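Local coordinates for type 3 secretion system translocon protein SctE (Shigella flexneri, PDB 5WKQ), which inserts with its partner IpaC into the host cell membrane, forming the pore through which type III secretion effectors pass into the cytosol, at residues Q42-K47 against S157-T162. Sequence-based numbering, arbitrary orientation.
Sequences QARQQK and SAFSNT
Arg44 and Lys47 meet Phe159 and Ser160 where helix 42-47 runs antiparallel to helix 157-162, their axes 170° apart in direction and 11.3 Å from each other at closest approach. Long side chains suit so wide a spacing, and Phe159 spans much of it. With CG anti to the backbone N (chi1 158°), its ring reaches between Arg44 and Lys47, which stand one turn apart. Lys47 lays its aliphatic stem over one face of the ring: CB lies 4.2 Å from the Phe159 ring centroid in a CH-pi contact, displaced toward the rim, and CG of Lys47 comes 3.8 Å from CD1 of Phe159. The two side chains pass in opposite directions; the lysine's first methylenes pack on the ring while its NZ makes a weak hydrogen bond to OG of Ser155. At the ring's edge sits Arg44, whose CG is 3.9 Å from CZ of Phe159. Extended from CG to NE, the arginine carries its guanidinium across to Ser160, with that plane turned 62° from the phenyl ring and CE1 of Phe159 above one face. The grip is end-on: NH1 donates to OG of Ser160 (3.1 Å) almost in the guanidinium plane, along a fairly straight N-H...O line, while NH2 reaches the backbone O of Ser160 (2.9 Å) on a lone pair, through a more bent bond. Serine is short enough to offer both oxygens together, and Gln167, in the short helix 165-169, also bonds that carbonyl. Thus a partly exposed pairing near the open end of the N-terminal region's long helical hairpin (28-99 and 106-162), much of it predicted coiled coil, combines one aromatic ring, packed against aliphatic stems, with a two-point arginine grip that would restrain the guanidinium's rotation.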
# COMPACT_ATOMS: atom_id res chain seq x y z
N GLN A 42 20.85 -22.14 7.53
CA GLN A 42 19.52 -22.69 7.26
C GLN A 42 18.43 -21.83 7.88
O GLN A 42 17.39 -21.61 7.27
CB GLN A 42 19.41 -24.14 7.76
CG GLN A 42 20.13 -25.12 6.87
N ALA A 43 18.66 -21.32 9.10
CA ALA A 43 17.66 -20.45 9.72
C ALA A 43 17.46 -19.16 8.92
O ALA A 43 16.32 -18.70 8.75
CB ALA A 43 18.03 -20.14 11.16
N ARG A 44 18.55 -18.55 8.41
CA ARG A 44 18.38 -17.31 7.65
C ARG A 44 17.69 -17.55 6.32
O ARG A 44 16.90 -16.71 5.86
CB ARG A 44 19.72 -16.63 7.39
CG ARG A 44 20.30 -16.00 8.59
CD ARG A 44 21.60 -15.27 8.28
NE ARG A 44 21.94 -14.47 9.46
CZ ARG A 44 21.44 -13.26 9.73
NH1 ARG A 44 20.58 -12.66 8.89
NH2 ARG A 44 21.78 -12.66 10.85
N GLN A 45 18.02 -18.66 5.65
CA GLN A 45 17.34 -18.96 4.40
C GLN A 45 15.84 -19.05 4.63
O GLN A 45 15.05 -18.51 3.85
CB GLN A 45 17.90 -20.25 3.78
CG GLN A 45 17.17 -20.74 2.53
N GLN A 46 15.44 -19.68 5.74
CA GLN A 46 14.02 -19.84 6.00
C GLN A 46 13.35 -18.50 6.25
O GLN A 46 12.24 -18.26 5.77
CB GLN A 46 13.81 -20.77 7.19
CG GLN A 46 12.43 -21.40 7.21
CD GLN A 46 12.20 -22.25 5.97
OE1 GLN A 46 11.26 -22.02 5.21
NE2 GLN A 46 13.08 -23.24 5.76
N LYS A 47 14.00 -17.61 7.03
CA LYS A 47 13.44 -16.29 7.26
C LYS A 47 13.38 -15.49 5.96
O LYS A 47 12.40 -14.76 5.73
CB LYS A 47 14.26 -15.52 8.30
CG LYS A 47 13.73 -14.07 8.59
CD LYS A 47 12.39 -14.03 9.37
CE LYS A 47 11.69 -12.67 9.26
NZ LYS A 47 10.79 -12.31 10.42
N SER A 157 14.59 -7.34 11.04
CA SER A 157 15.78 -6.77 11.65
C SER A 157 15.97 -7.31 13.06
O SER A 157 17.10 -7.60 13.47
CB SER A 157 15.68 -5.23 11.60
OG SER A 157 15.56 -4.69 12.89
N ALA A 158 14.86 -7.53 13.79
CA ALA A 158 14.95 -8.16 15.10
C ALA A 158 15.58 -9.53 14.99
O ALA A 158 16.50 -9.87 15.75
CB ALA A 158 13.57 -8.26 15.76
N PHE A 159 15.09 -10.36 14.06
CA PHE A 159 15.68 -11.68 13.86
C PHE A 159 17.14 -11.56 13.47
O PHE A 159 18.01 -12.23 14.04
CB PHE A 159 14.92 -12.47 12.78
CG PHE A 159 15.74 -13.56 12.18
CD1 PHE A 159 16.49 -13.33 11.03
CD2 PHE A 159 15.84 -14.79 12.81
CE1 PHE A 159 17.29 -14.33 10.48
CE2 PHE A 159 16.65 -15.80 12.27
CZ PHE A 159 17.38 -15.57 11.10
N SER A 160 17.43 -10.73 12.46
CA SER A 160 18.75 -10.71 11.86
C SER A 160 19.81 -10.26 12.86
O SER A 160 20.95 -10.76 12.82
CB SER A 160 18.77 -9.79 10.64
OG SER A 160 20.03 -9.84 10.00
N ASN A 161 19.47 -9.37 13.78
CA ASN A 161 20.45 -8.87 14.74
C ASN A 161 20.60 -9.74 15.98
O ASN A 161 21.49 -9.44 16.80
CB ASN A 161 20.09 -7.44 15.16
CG ASN A 161 20.22 -6.47 14.01
OD1 ASN A 161 21.09 -6.62 13.16
ND2 ASN A 161 19.34 -5.47 13.98
N THR A 162 19.80 -10.80 16.15
CA THR A 162 19.95 -11.69 17.30
C THR A 162 20.06 -13.15 16.90
O THR A 162 19.96 -14.03 17.77
CB THR A 162 18.80 -11.52 18.30
OG1 THR A 162 17.55 -11.92 17.68
CG2 THR A 162 18.71 -10.06 18.79